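Local coordinates for protein membrane-bound lytic murein transglycosylase (PDB 2PNW) that probably cleaves the glycan strands of peptidoglycan without hydrolysis, as a lytic transglycosylase of the MltA family, at residues A[122-127]-A[154-159]; A[160-165]-A[258-263]; A[172-177]-A[202-207]; A[184-187]-A[191-194]; A[219-224]-A[249-254]. All coordinates share one frame; numbering follows the deposited sequence.

Contact 1. Residues A[122-127]-A[154-159]; sequences RRPPEL and SYFPDR
Phe-156 carries the whole contact, reaching across to Pro-124 and Glu-126 of the loop before strand 127-129 and to Leu-127 at the start of that strand. Its CG stands anti to the backbone N (chi1 -163°), which sends the ring toward residues 124-127. Near the ring root, Phe-156 CD1 lies 3.5 Å from Leu-127 CD1, and that leucine methyl also sits close to Phe-156 CG and CB; the two side chains cross at about a right angle. Farther out, Phe-156 CE1 meets Glu-126 OE2 at 3.8 Å, the carboxylate oxygen lying at the ring edge, while OE1 forms a salt bridge with Arg-170. At the far end Phe-156 CZ touches Pro-124 CG at 3.9 Å. Next, Pro-157 lays its CD over one face of the ring, and Asp-158 N-caps helix 159-163 through OD1 and Ala-161 N. Arg-123 NE and NH2 both grip Leu-127 O side-on, at 3.0 and 2.9 Å; NH2 also has a salt bridge with Asp-129. Leu-127 N bonds to Pro-124 O, closing a type I beta turn. In this three-stranded antiparallel sheet, the ring packs the turn entering outer strand 127-129 against the chain leaving the other, 152-154.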
# COMPACT_ATOMS: atom_id res chain seq x y z
N ARG A 122 6.73 7.62 16.56
CA ARG A 122 7.32 8.38 15.44
C ARG A 122 8.70 7.80 15.16
O ARG A 122 9.22 7.01 15.96
CB ARG A 122 7.59 9.85 15.83
CG ARG A 122 6.42 10.70 16.20
CD ARG A 122 6.95 12.15 16.41
NE ARG A 122 7.49 12.42 17.74
CZ ARG A 122 8.78 12.60 18.03
NH1 ARG A 122 9.70 12.57 17.06
NH2 ARG A 122 9.16 12.86 19.28
N ARG A 123 9.32 8.26 14.07
CA ARG A 123 10.65 7.76 13.72
C ARG A 123 11.71 8.26 14.72
O ARG A 123 11.87 9.48 14.92
CB ARG A 123 11.01 8.24 12.31
CG ARG A 123 12.33 7.68 11.80
CD ARG A 123 12.62 8.33 10.45
NE ARG A 123 13.87 7.82 9.90
CZ ARG A 123 14.18 7.85 8.60
NH1 ARG A 123 13.32 8.37 7.72
NH2 ARG A 123 15.36 7.35 8.20
N PRO A 124 12.45 7.32 15.35
CA PRO A 124 13.56 7.70 16.26
C PRO A 124 14.66 8.39 15.46
O PRO A 124 14.92 8.00 14.33
CB PRO A 124 14.08 6.34 16.75
CG PRO A 124 12.92 5.38 16.54
CD PRO A 124 12.28 5.86 15.27
N PRO A 125 15.34 9.39 16.07
CA PRO A 125 16.36 10.14 15.31
C PRO A 125 17.59 9.28 14.94
O PRO A 125 18.36 9.66 14.06
CB PRO A 125 16.76 11.27 16.29
CG PRO A 125 16.47 10.67 17.67
CD PRO A 125 15.23 9.83 17.47
N GLU A 126 17.76 8.13 15.61
CA GLU A 126 18.90 7.25 15.34
C GLU A 126 18.59 6.25 14.24
O GLU A 126 19.44 5.45 13.88
CB GLU A 126 19.42 6.55 16.62
CG GLU A 126 18.51 5.41 17.16
CD GLU A 126 17.35 5.89 18.08
OE1 GLU A 126 17.05 7.11 18.16
OE2 GLU A 126 16.73 5.00 18.73
N LEU A 127 17.36 6.26 13.73
CA LEU A 127 16.97 5.34 12.67
C LEU A 127 17.30 6.02 11.35
O LEU A 127 16.50 6.80 10.81
CB LEU A 127 15.48 4.96 12.73
CG LEU A 127 15.01 3.92 11.69
CD1 LEU A 127 15.65 2.53 11.95
CD2 LEU A 127 13.49 3.82 11.78
N SER A 154 24.56 -0.02 13.26
CA SER A 154 24.21 -1.41 13.57
C SER A 154 22.76 -1.69 13.14
O SER A 154 22.06 -0.79 12.65
CB SER A 154 24.49 -1.68 15.04
OG SER A 154 23.66 -0.90 15.88
N TYR A 155 22.29 -2.92 13.29
CA TYR A 155 20.89 -3.21 12.98
C TYR A 155 19.96 -2.59 14.03
O TYR A 155 20.26 -2.64 15.24
CB TYR A 155 20.67 -4.74 12.89
CG TYR A 155 21.33 -5.33 11.67
CD1 TYR A 155 20.81 -5.10 10.39
CD2 TYR A 155 22.52 -6.07 11.79
CE1 TYR A 155 21.44 -5.61 9.25
CE2 TYR A 155 23.16 -6.59 10.66
CZ TYR A 155 22.61 -6.35 9.41
OH TYR A 155 23.21 -6.86 8.31
N PHE A 156 18.82 -2.04 13.59
CA PHE A 156 17.86 -1.48 14.52
C PHE A 156 17.14 -2.65 15.20
O PHE A 156 16.96 -3.70 14.58
CB PHE A 156 16.88 -0.54 13.80
CG PHE A 156 16.15 0.36 14.73
CD1 PHE A 156 16.72 1.56 15.16
CD2 PHE A 156 14.91 -0.03 15.28
CE1 PHE A 156 16.04 2.39 16.08
CE2 PHE A 156 14.24 0.78 16.19
CZ PHE A 156 14.80 1.98 16.58
N PRO A 157 16.77 -2.50 16.49
CA PRO A 157 15.97 -3.54 17.17
C PRO A 157 14.74 -4.00 16.35
O PRO A 157 14.24 -3.25 15.52
CB PRO A 157 15.51 -2.82 18.43
CG PRO A 157 16.64 -1.92 18.75
CD PRO A 157 17.07 -1.37 17.42
N ASP A 158 14.27 -5.23 16.59
CA ASP A 158 13.11 -5.76 15.86
C ASP A 158 11.81 -5.51 16.62
O ASP A 158 11.83 -4.96 17.70
CB ASP A 158 13.28 -7.26 15.50
CG ASP A 158 13.35 -8.16 16.72
OD1 ASP A 158 13.19 -7.70 17.87
OD2 ASP A 158 13.56 -9.37 16.52
N ARG A 159 10.68 -5.92 16.03
CA ARG A 159 9.37 -5.70 16.62
C ARG A 159 9.32 -6.18 18.08
O ARG A 159 8.85 -5.46 18.99
CB ARG A 159 8.30 -6.43 15.78
CG ARG A 159 6.87 -6.36 16.36
CD ARG A 159 5.87 -7.05 15.46
NE ARG A 159 5.73 -6.37 14.17
CZ ARG A 159 5.05 -5.23 14.00
NH1 ARG A 159 4.44 -4.66 15.05
NH2 ARG A 159 4.97 -4.69 12.79

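Contact 2. Residues A[160-165]-A[258-263]; sequences RAIDEG and YIFFRE
Ile-162 on the last turn of helix 159-163 comes closest in backbone to Tyr-258, just ahead of strand 259-263, with 8.2 Å between their CA atoms. The gap is filled by side chains. Ile-162 puts two branches on Tyr-258: CG2 lies over one face of the ring, a CH-pi contact 3.8 Å from the centroid and 22° off the normal, and CD1 reaches the root of the ring, 3.6 Å from Tyr-258 CG. CG2 is placed there because it stands anti to the backbone N, with CG1 taking the position beside that N (chi1 -60°). Ile-162 CD1 also meets Phe-260 CZ, at 4.0 Å, so one isoleucine spans both aromatic residues; Phe-260 in turn has Tyr-258 CD2 over one of its faces.

At the exposed side, Asp-163 OD1 approaches the edge of the tyrosine ring near CE1, the carboxylate turned 74° from the ring plane. A water ties the polar ends together: it donates to Asp-163 OD1 at 2.8 Å and is 2.6 Å from Tyr-258 OH. The second carboxylate oxygen, OD2, is bonded to Trp-253 NE1, so each oxygen has a partner and the group's rotation is probably restrained. His-187 packs edge-to-face with Tyr-258. The helix ends in a Schellman motif at Gly-165, whose phi is positive and whose N bonds to Ile-162 O at 2.9 Å. This is packing of a short helix on the start of a strand, here setting helix 159-163 against strand 259-263 and the residue before it in the MltA-specific insert.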
# COMPACT_ATOMS: atom_id res chain seq x y z
N ARG A 160 9.87 -7.37 18.33
CA ARG A 160 9.83 -7.89 19.72
C ARG A 160 10.53 -6.94 20.69
O ARG A 160 9.98 -6.61 21.77
CB ARG A 160 10.48 -9.28 19.82
CG ARG A 160 10.55 -9.78 21.26
CD ARG A 160 11.01 -11.24 21.30
NE ARG A 160 11.08 -11.70 22.69
CZ ARG A 160 11.10 -12.98 23.06
NH1 ARG A 160 11.06 -13.95 22.15
NH2 ARG A 160 11.18 -13.29 24.36
N ALA A 161 11.74 -6.51 20.34
CA ALA A 161 12.53 -5.66 21.23
C ALA A 161 11.81 -4.32 21.48
O ALA A 161 11.83 -3.77 22.59
CB ALA A 161 13.91 -5.43 20.66
N ILE A 162 11.15 -3.82 20.45
CA ILE A 162 10.40 -2.55 20.58
C ILE A 162 9.15 -2.75 21.46
O ILE A 162 8.92 -1.99 22.42
CB ILE A 162 10.07 -1.96 19.20
CG1 ILE A 162 11.41 -1.68 18.44
CG2 ILE A 162 9.21 -0.68 19.34
CD1 ILE A 162 11.18 -1.61 16.90
N ASP A 163 8.39 -3.82 21.19
CA ASP A 163 7.24 -4.18 22.02
C ASP A 163 7.63 -4.42 23.49
O ASP A 163 6.82 -4.16 24.38
CB ASP A 163 6.52 -5.43 21.50
CG ASP A 163 5.68 -5.16 20.26
OD1 ASP A 163 5.52 -3.98 19.87
OD2 ASP A 163 5.12 -6.14 19.69
N GLU A 164 8.84 -4.91 23.73
CA GLU A 164 9.33 -5.17 25.10
C GLU A 164 9.90 -3.92 25.78
O GLU A 164 10.32 -3.97 26.95
CB GLU A 164 10.38 -6.30 25.09
CG GLU A 164 9.83 -7.68 24.74
CD GLU A 164 10.95 -8.73 24.65
OE1 GLU A 164 12.13 -8.40 24.35
OE2 GLU A 164 10.62 -9.91 24.84
N GLY A 165 9.93 -2.80 25.05
CA GLY A 165 10.17 -1.49 25.68
C GLY A 165 11.45 -0.72 25.38
O GLY A 165 11.78 0.24 26.09
N TYR A 258 9.03 -3.46 11.81
CA TYR A 258 8.21 -2.60 12.68
C TYR A 258 8.11 -1.25 11.98
O TYR A 258 9.13 -0.72 11.51
CB TYR A 258 8.90 -2.41 14.03
CG TYR A 258 8.05 -1.74 15.12
CD1 TYR A 258 7.33 -2.51 16.03
CD2 TYR A 258 7.98 -0.35 15.22
CE1 TYR A 258 6.52 -1.90 17.04
CE2 TYR A 258 7.19 0.27 16.22
CZ TYR A 258 6.49 -0.52 17.14
OH TYR A 258 5.72 0.08 18.13
N ILE A 259 6.89 -0.74 11.92
CA ILE A 259 6.58 0.50 11.18
C ILE A 259 6.57 1.70 12.11
O ILE A 259 5.97 1.66 13.20
CB ILE A 259 5.22 0.40 10.42
CG1 ILE A 259 5.19 -0.81 9.48
CG2 ILE A 259 4.91 1.77 9.65
CD1 ILE A 259 6.45 -0.94 8.54
N PHE A 260 7.27 2.76 11.71
CA PHE A 260 7.19 4.06 12.42
C PHE A 260 6.38 5.03 11.57
O PHE A 260 6.38 4.93 10.35
CB PHE A 260 8.59 4.63 12.69
CG PHE A 260 9.41 3.75 13.57
CD1 PHE A 260 9.19 3.73 14.94
CD2 PHE A 260 10.36 2.89 13.03
CE1 PHE A 260 9.94 2.90 15.77
CE2 PHE A 260 11.12 2.05 13.86
CZ PHE A 260 10.88 2.06 15.24
N PHE A 261 5.63 5.91 12.24
CA PHE A 261 4.60 6.72 11.59
C PHE A 261 4.90 8.20 11.77
O PHE A 261 5.69 8.60 12.65
CB PHE A 261 3.20 6.39 12.20
CG PHE A 261 2.72 4.99 11.92
CD1 PHE A 261 1.97 4.71 10.79
CD2 PHE A 261 3.04 3.94 12.79
CE1 PHE A 261 1.52 3.39 10.50
CE2 PHE A 261 2.62 2.64 12.52
CZ PHE A 261 1.86 2.36 11.38
N ARG A 262 4.26 9.01 10.93
CA ARG A 262 4.20 10.46 11.10
C ARG A 262 2.74 10.87 10.94
O ARG A 262 1.98 10.23 10.23
CB ARG A 262 5.03 11.18 10.02
CG ARG A 262 4.53 10.92 8.60
CD ARG A 262 5.37 11.67 7.54
NE ARG A 262 4.79 11.61 6.19
CZ ARG A 262 3.88 12.47 5.70
NH1 ARG A 262 3.37 13.44 6.45
NH2 ARG A 262 3.44 12.32 4.45
N GLU A 263 2.37 11.97 11.60
CA GLU A 263 1.06 12.58 11.40
C GLU A 263 0.98 13.21 10.01
O GLU A 263 1.95 13.84 9.55
CB GLU A 263 0.79 13.62 12.47
CG GLU A 263 0.60 13.02 13.86
CD GLU A 263 0.24 14.05 14.93
OE1 GLU A 263 -0.56 14.99 14.61
OE2 GLU A 263 0.74 13.92 16.08
O HOH W 1 5.62 -1.26 20.33

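Contact 3. Residues A[172-177]-A[202-207]; sequences LEIAWA and KRITYA
Their first torsions turn the CG2 methyls of Ile-174 and Ile-204 to each other. In Ile-174 CG1 sits beside the backbone N (chi1 -63°), leaving CG2 anti to that N; in Ile-204 CG1 lies between the backbone N and the carbonyl carbon (chi1 60°), and CG2 takes the place beside N. Both CB atoms point toward the other segment, and the methyls, Ile-174 CG2 and Ile-204 CG2, stop 4.0 Å apart with the two side chains crossing at a slant. The backbones stay well separated, with 8.9 Å between the CA atoms of Ile-174 and Ile-204, and no hydrogen bond joins them.

The segments belong to different parts of the beta structure of the MltA-specific insert. Strand 173-177 turns a corner at Ile-174 and pairs antiparallel with 118-121 and 96-109, whereas strand 201-209 runs antiparallel between 191-195 and 259-263. The isoleucine pair is therefore a side-chain contact between two strands that are not paired with each other. Phe-261 and Leu-194 touch both isoleucines, and Ile-120 of strand 118-121 also packs on Ile-204, so the methyl contact is one point in a wider apolar core.

At the border of this patch, Lys-202 extends its chain past Ile-174. Chi2, chi3 and chi4 are all close to 180°, and the straight chain brings Lys-202 NZ to 4.4 Å from Ile-174 O, a loose approach rather than a bond. The ammonium group has its salt bridge with Glu-263 OE2, at the end of the adjacent strand 259-263.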
# COMPACT_ATOMS: atom_id res chain seq x y z
N LEU A 172 8.74 9.63 22.18
CA LEU A 172 8.51 9.25 20.79
C LEU A 172 7.10 8.80 20.44
O LEU A 172 6.81 8.52 19.28
CB LEU A 172 9.51 8.15 20.39
CG LEU A 172 10.98 8.59 20.31
CD1 LEU A 172 11.90 7.35 20.20
CD2 LEU A 172 11.16 9.54 19.10
N GLU A 173 6.20 8.75 21.43
CA GLU A 173 4.86 8.23 21.20
C GLU A 173 3.97 9.30 20.57
O GLU A 173 4.00 10.47 21.01
CB GLU A 173 4.22 7.74 22.52
CG GLU A 173 5.08 6.69 23.29
CD GLU A 173 6.14 7.27 24.22
OE1 GLU A 173 6.23 8.52 24.37
OE2 GLU A 173 6.92 6.45 24.79
N ILE A 174 3.22 8.91 19.55
CA ILE A 174 2.14 9.71 18.96
C ILE A 174 0.86 9.57 19.81
O ILE A 174 0.17 10.55 20.06
CB ILE A 174 1.87 9.24 17.51
CG1 ILE A 174 3.11 9.47 16.63
CG2 ILE A 174 0.61 9.94 16.88
CD1 ILE A 174 3.08 8.76 15.28
N ALA A 175 0.59 8.34 20.25
CA ALA A 175 -0.59 7.99 21.06
C ALA A 175 -0.41 6.55 21.54
O ALA A 175 0.57 5.89 21.18
CB ALA A 175 -1.90 8.12 20.23
N TRP A 176 -1.38 6.06 22.34
CA TRP A 176 -1.38 4.70 22.87
C TRP A 176 -2.66 4.00 22.50
O TRP A 176 -3.74 4.52 22.74
CB TRP A 176 -1.27 4.72 24.41
CG TRP A 176 0.12 4.87 24.91
CD1 TRP A 176 0.99 3.86 25.27
CD2 TRP A 176 0.81 6.09 25.14
NE1 TRP A 176 2.18 4.39 25.70
CE2 TRP A 176 2.09 5.76 25.63
CE3 TRP A 176 0.47 7.44 24.98
CZ2 TRP A 176 3.02 6.71 25.98
CZ3 TRP A 176 1.40 8.39 25.30
CH2 TRP A 176 2.67 8.03 25.78
N ALA A 177 -2.54 2.81 21.91
CA ALA A 177 -3.69 1.99 21.52
C ALA A 177 -4.04 1.03 22.68
O ALA A 177 -3.24 0.84 23.60
CB ALA A 177 -3.36 1.20 20.26
N LYS A 202 -6.60 12.04 14.41
CA LYS A 202 -5.28 12.33 13.83
C LYS A 202 -5.03 11.26 12.78
O LYS A 202 -5.30 10.09 13.02
CB LYS A 202 -4.18 12.23 14.89
CG LYS A 202 -4.11 13.37 15.89
CD LYS A 202 -2.78 13.27 16.66
CE LYS A 202 -2.64 14.39 17.69
NZ LYS A 202 -1.33 14.34 18.41
N ARG A 203 -4.52 11.64 11.62
CA ARG A 203 -4.18 10.63 10.63
C ARG A 203 -2.69 10.34 10.74
O ARG A 203 -1.91 11.28 10.92
CB ARG A 203 -4.50 11.14 9.24
CG ARG A 203 -5.90 10.80 8.76
CD ARG A 203 -5.76 10.82 7.27
NE ARG A 203 -6.68 9.97 6.56
CZ ARG A 203 -7.63 10.42 5.77
NH1 ARG A 203 -7.82 11.73 5.64
NH2 ARG A 203 -8.40 9.55 5.13
N ILE A 204 -2.30 9.07 10.64
CA ILE A 204 -0.87 8.72 10.63
C ILE A 204 -0.61 7.89 9.38
O ILE A 204 -1.50 7.21 8.87
CB ILE A 204 -0.44 7.95 11.92
CG1 ILE A 204 -1.24 6.63 12.05
CG2 ILE A 204 -0.59 8.88 13.18
CD1 ILE A 204 -0.77 5.66 13.25
N THR A 205 0.64 7.93 8.90
CA THR A 205 1.01 7.17 7.72
C THR A 205 2.48 6.77 7.86
O THR A 205 3.24 7.38 8.63
CB THR A 205 0.78 8.01 6.43
OG1 THR A 205 0.92 7.18 5.27
CG2 THR A 205 1.75 9.18 6.37
N TYR A 206 2.88 5.74 7.11
CA TYR A 206 4.24 5.21 7.14
C TYR A 206 5.27 6.35 7.02
O TYR A 206 5.16 7.20 6.11
CB TYR A 206 4.40 4.23 5.97
CG TYR A 206 5.81 3.78 5.73
CD1 TYR A 206 6.30 2.60 6.30
CD2 TYR A 206 6.69 4.54 4.94
CE1 TYR A 206 7.64 2.20 6.09
CE2 TYR A 206 8.02 4.13 4.71
CZ TYR A 206 8.48 2.96 5.29
OH TYR A 206 9.79 2.56 5.08
N ALA A 207 6.26 6.36 7.91
CA ALA A 207 7.43 7.24 7.79
C ALA A 207 8.73 6.49 7.54
O ALA A 207 9.58 6.97 6.79
CB ALA A 207 7.58 8.10 9.06

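Contact 4. Residues A[184-187]-A[191-194]; sequences FFVH and AARL
A short helix-to-strand contact, buried and apolar, joins Val-186 on helix 180-189 to Ala-191 and Ala-192 at the start of strand 191-195, immediately after the helix in the chain. Both valine methyls face one alanine: Val-186 CG1 lies 3.6 Å from Ala-192 CB, and CG2 of the same valine is 3.9 Å from that CB. With CG1 anti to the backbone N (chi1 166°), the fork opens across the alanine methyl, and Val-186 CG1 also comes to 3.9 Å from Ala-191 O. The element is a tight helix-to-strand connection in the MltA-specific insert: the chain leaves the helix and runs straight into a strand that pairs parallel with 96-109 and antiparallel with 201-209. The short connection leaves the CA atoms of Val-186 and Ala-191 6.0 Å apart; Ala-191 CB points away from the helix, Ala-192 CB toward it. Ala-191 N stands 3.7 Å from Val-186 O, too far to count as a hydrogen bond, and both N and O of Ala-191 are buried with no partner in the model. Pro-104 of strand 96-109 touches Val-186, and Ile-204 packs on Ala-192. On the helix, His-187 CB points away from this strand, and its ring packs edge-to-face with Phe-261.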
# COMPACT_ATOMS: atom_id res chain seq x y z
N PHE A 184 -1.17 -3.92 15.29
CA PHE A 184 -0.44 -4.74 14.31
C PHE A 184 -0.99 -4.60 12.90
O PHE A 184 -0.23 -4.40 11.93
CB PHE A 184 -0.39 -6.24 14.75
CG PHE A 184 0.50 -7.10 13.86
CD1 PHE A 184 1.85 -7.26 14.16
CD2 PHE A 184 -0.02 -7.71 12.72
CE1 PHE A 184 2.67 -8.07 13.36
CE2 PHE A 184 0.80 -8.51 11.90
CZ PHE A 184 2.17 -8.68 12.23
N PHE A 185 -2.31 -4.72 12.74
CA PHE A 185 -2.89 -4.58 11.42
C PHE A 185 -2.75 -3.17 10.81
O PHE A 185 -2.67 -3.04 9.60
CB PHE A 185 -4.35 -5.02 11.42
CG PHE A 185 -4.51 -6.51 11.23
CD1 PHE A 185 -4.72 -7.04 9.96
CD2 PHE A 185 -4.41 -7.38 12.32
CE1 PHE A 185 -4.85 -8.42 9.77
CE2 PHE A 185 -4.55 -8.76 12.15
CZ PHE A 185 -4.78 -9.28 10.88
N VAL A 186 -2.71 -2.15 11.66
CA VAL A 186 -2.32 -0.79 11.20
C VAL A 186 -0.88 -0.76 10.64
O VAL A 186 -0.63 -0.17 9.59
CB VAL A 186 -2.52 0.23 12.35
CG1 VAL A 186 -1.81 1.57 12.06
CG2 VAL A 186 -4.04 0.41 12.60
N HIS A 187 0.07 -1.42 11.30
CA HIS A 187 1.41 -1.57 10.72
C HIS A 187 1.34 -2.22 9.34
O HIS A 187 2.02 -1.78 8.42
CB HIS A 187 2.33 -2.42 11.62
CG HIS A 187 2.84 -1.70 12.84
ND1 HIS A 187 4.17 -1.69 13.18
CD2 HIS A 187 2.20 -0.95 13.78
CE1 HIS A 187 4.34 -0.98 14.29
NE2 HIS A 187 3.16 -0.53 14.67
N ALA A 191 -1.18 2.83 7.42
CA ALA A 191 -1.81 4.11 7.75
C ALA A 191 -2.99 3.87 8.67
O ALA A 191 -3.49 2.73 8.75
CB ALA A 191 -2.29 4.80 6.48
N ALA A 192 -3.45 4.92 9.35
CA ALA A 192 -4.66 4.77 10.16
C ALA A 192 -5.25 6.12 10.44
O ALA A 192 -4.54 7.13 10.41
CB ALA A 192 -4.31 4.10 11.49
N ARG A 193 -6.55 6.11 10.76
CA ARG A 193 -7.19 7.27 11.40
C ARG A 193 -7.28 7.01 12.90
O ARG A 193 -7.98 6.11 13.31
CB ARG A 193 -8.58 7.48 10.80
CG ARG A 193 -8.53 7.73 9.31
CD ARG A 193 -9.66 8.59 8.77
NE ARG A 193 -10.88 8.52 9.58
CZ ARG A 193 -11.70 9.55 9.75
NH1 ARG A 193 -11.41 10.72 9.18
NH2 ARG A 193 -12.80 9.43 10.49
N LEU A 194 -6.55 7.78 13.70
CA LEU A 194 -6.56 7.60 15.15
C LEU A 194 -7.72 8.40 15.74
O LEU A 194 -7.87 9.60 15.43
CB LEU A 194 -5.23 8.08 15.75
CG LEU A 194 -3.92 7.51 15.19
CD1 LEU A 194 -2.76 8.02 16.04
CD2 LEU A 194 -3.98 5.96 15.20

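Contact 5. Residues A[219-224]-A[249-254]; sequences RLLLDR and DGVLWH
Two short helices of the MltA-specific insert, 217-223 and 248-252, pack here through leucine, valine and histidine side chains, at the boundary between buried and exposed surface. Leu-220 has the largest share of the contact. Its CD2 methyl lies over one face of the His-254 imidazole, a CH-pi contact 4.0 Å from the ring centroid and 29° off the normal; the ring atom nearest to Leu-220 CD2 is His-254 CG, at 3.7 Å. The two side chains approach from opposite directions, and Leu-220 CB lies 4.0 Å from His-254 CD2, so the leucine's CD2 sits by the root of the ring and its CB by the CD2-NE2 side. With its CG anti to the backbone N (chi1 173°), His-254 extends its ring toward the leucine.

Leu-220 CD2 also meets Val-251, 4.2 Å from Val-251 CA, with CG1 just beyond. On the buried side, Leu-221 CD2 reaches Val-251 CG2 at 4.3 Å, so the valine fork is divided between consecutive leucines. This is helix-helix packing, with helix 234-243 as a third member: Trp-240 touches both Leu-221 and Val-251, and Ile-217 packs on Val-251 from the start of its own helix. No hydrogen bond crosses the interface. Along the outer side of helix 217-223, Arg-219 NH1 and Asp-223 OD1 form a long salt bridge of 3.8 Å, one turn apart.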
# COMPACT_ATOMS: atom_id res chain seq x y z
N ARG A 219 0.58 -16.68 6.54
CA ARG A 219 1.35 -17.83 6.05
C ARG A 219 1.89 -18.68 7.19
O ARG A 219 1.91 -19.91 7.10
CB ARG A 219 2.48 -17.34 5.13
CG ARG A 219 3.36 -18.43 4.52
CD ARG A 219 2.56 -19.57 3.88
NE ARG A 219 1.68 -19.13 2.81
CZ ARG A 219 0.78 -19.92 2.21
NH1 ARG A 219 0.64 -21.19 2.59
NH2 ARG A 219 0.02 -19.43 1.24
N LEU A 220 2.32 -18.03 8.27
CA LEU A 220 2.79 -18.76 9.44
C LEU A 220 1.68 -19.64 9.98
O LEU A 220 1.90 -20.80 10.32
CB LEU A 220 3.25 -17.79 10.55
CG LEU A 220 3.68 -18.45 11.87
CD1 LEU A 220 4.77 -19.44 11.67
CD2 LEU A 220 4.15 -17.42 12.91
N LEU A 221 0.48 -19.07 10.07
CA LEU A 221 -0.64 -19.83 10.62
C LEU A 221 -1.07 -20.97 9.68
O LEU A 221 -1.39 -22.06 10.17
CB LEU A 221 -1.81 -18.90 10.96
CG LEU A 221 -1.51 -17.92 12.10
CD1 LEU A 221 -2.65 -16.90 12.25
CD2 LEU A 221 -1.25 -18.64 13.44
N LEU A 222 -1.06 -20.74 8.36
CA LEU A 222 -1.32 -21.82 7.41
C LEU A 222 -0.28 -22.93 7.50
O LEU A 222 -0.64 -24.14 7.50
CB LEU A 222 -1.37 -21.29 5.98
CG LEU A 222 -2.54 -20.38 5.67
CD1 LEU A 222 -2.33 -19.78 4.29
CD2 LEU A 222 -3.83 -21.19 5.71
N ASP A 223 1.00 -22.54 7.59
CA ASP A 223 2.11 -23.49 7.60
C ASP A 223 2.04 -24.35 8.86
O ASP A 223 2.40 -25.52 8.82
CB ASP A 223 3.48 -22.79 7.54
CG ASP A 223 3.85 -22.29 6.12
OD1 ASP A 223 3.13 -22.57 5.13
OD2 ASP A 223 4.89 -21.59 6.02
N ARG A 224 1.57 -23.77 9.96
CA ARG A 224 1.43 -24.50 11.21
C ARG A 224 0.08 -25.25 11.27
O ARG A 224 -0.23 -25.85 12.28
CB ARG A 224 1.54 -23.55 12.41
CG ARG A 224 2.93 -22.91 12.69
CD ARG A 224 3.81 -23.85 13.55
NE ARG A 224 3.35 -23.90 14.93
CZ ARG A 224 3.74 -24.77 15.86
NH1 ARG A 224 4.63 -25.71 15.57
NH2 ARG A 224 3.24 -24.69 17.09
N ASP A 249 1.77 -12.90 21.02
CA ASP A 249 3.10 -12.28 20.88
C ASP A 249 4.03 -13.10 20.01
O ASP A 249 4.73 -12.55 19.15
CB ASP A 249 3.78 -11.98 22.23
CG ASP A 249 3.09 -10.90 23.02
OD1 ASP A 249 2.29 -10.13 22.44
OD2 ASP A 249 3.35 -10.81 24.24
N GLY A 250 4.07 -14.42 20.21
CA GLY A 250 4.98 -15.27 19.43
C GLY A 250 4.72 -15.18 17.94
O GLY A 250 5.65 -15.18 17.12
N VAL A 251 3.43 -15.09 17.58
CA VAL A 251 3.02 -15.01 16.20
C VAL A 251 3.32 -13.60 15.65
O VAL A 251 3.89 -13.49 14.58
CB VAL A 251 1.52 -15.35 16.06
CG1 VAL A 251 1.01 -15.04 14.63
CG2 VAL A 251 1.28 -16.86 16.41
N LEU A 252 2.90 -12.55 16.35
CA LEU A 252 3.17 -11.19 15.82
C LEU A 252 4.66 -10.95 15.66
O LEU A 252 5.11 -10.33 14.70
CB LEU A 252 2.60 -10.13 16.77
CG LEU A 252 1.08 -10.23 16.96
CD1 LEU A 252 0.56 -8.94 17.65
CD2 LEU A 252 0.34 -10.51 15.62
N TRP A 253 5.45 -11.47 16.61
CA TRP A 253 6.90 -11.19 16.62
C TRP A 253 7.69 -11.95 15.54
O TRP A 253 8.87 -11.64 15.27
CB TRP A 253 7.46 -11.46 18.02
CG TRP A 253 6.99 -10.46 19.07
CD1 TRP A 253 6.46 -9.22 18.86
CD2 TRP A 253 7.07 -10.62 20.49
NE1 TRP A 253 6.17 -8.61 20.05
CE2 TRP A 253 6.56 -9.44 21.07
CE3 TRP A 253 7.53 -11.65 21.34
CZ2 TRP A 253 6.48 -9.26 22.46
CZ3 TRP A 253 7.46 -11.47 22.72
CH2 TRP A 253 6.94 -10.28 23.27
N HIS A 254 7.03 -12.93 14.89
CA HIS A 254 7.54 -13.57 13.67
C HIS A 254 7.74 -12.51 12.59
O HIS A 254 8.62 -12.63 11.75
CB HIS A 254 6.53 -14.61 13.17
CG HIS A 254 6.86 -15.20 11.83
ND1 HIS A 254 7.95 -16.03 11.64
CD2 HIS A 254 6.20 -15.16 10.65
CE1 HIS A 254 7.96 -16.44 10.38
NE2 HIS A 254 6.91 -15.92 9.76

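All five contacts lie in the MltA-specific insert, and no direct hydrogen bond crosses any of them. Contact 4 is buried and nearest the chain centre, about 12 Å from it centre to centre, and uses small aliphatic groups. Contacts 1 and 2 are also buried but aromatic, and Phe-260 joins them by packing on Leu-127 and Phe-156. Contacts 3 and 5 are partly buried, the former with a lysine at its border, the latter with a histidine. Strands 191-195, 201-209 and 259-263 are successive neighbours, so contacts 2, 3 and 4 share one beta framework. Contact 5 is helical and is tied to contact 2 through Asp-163 and Trp-253.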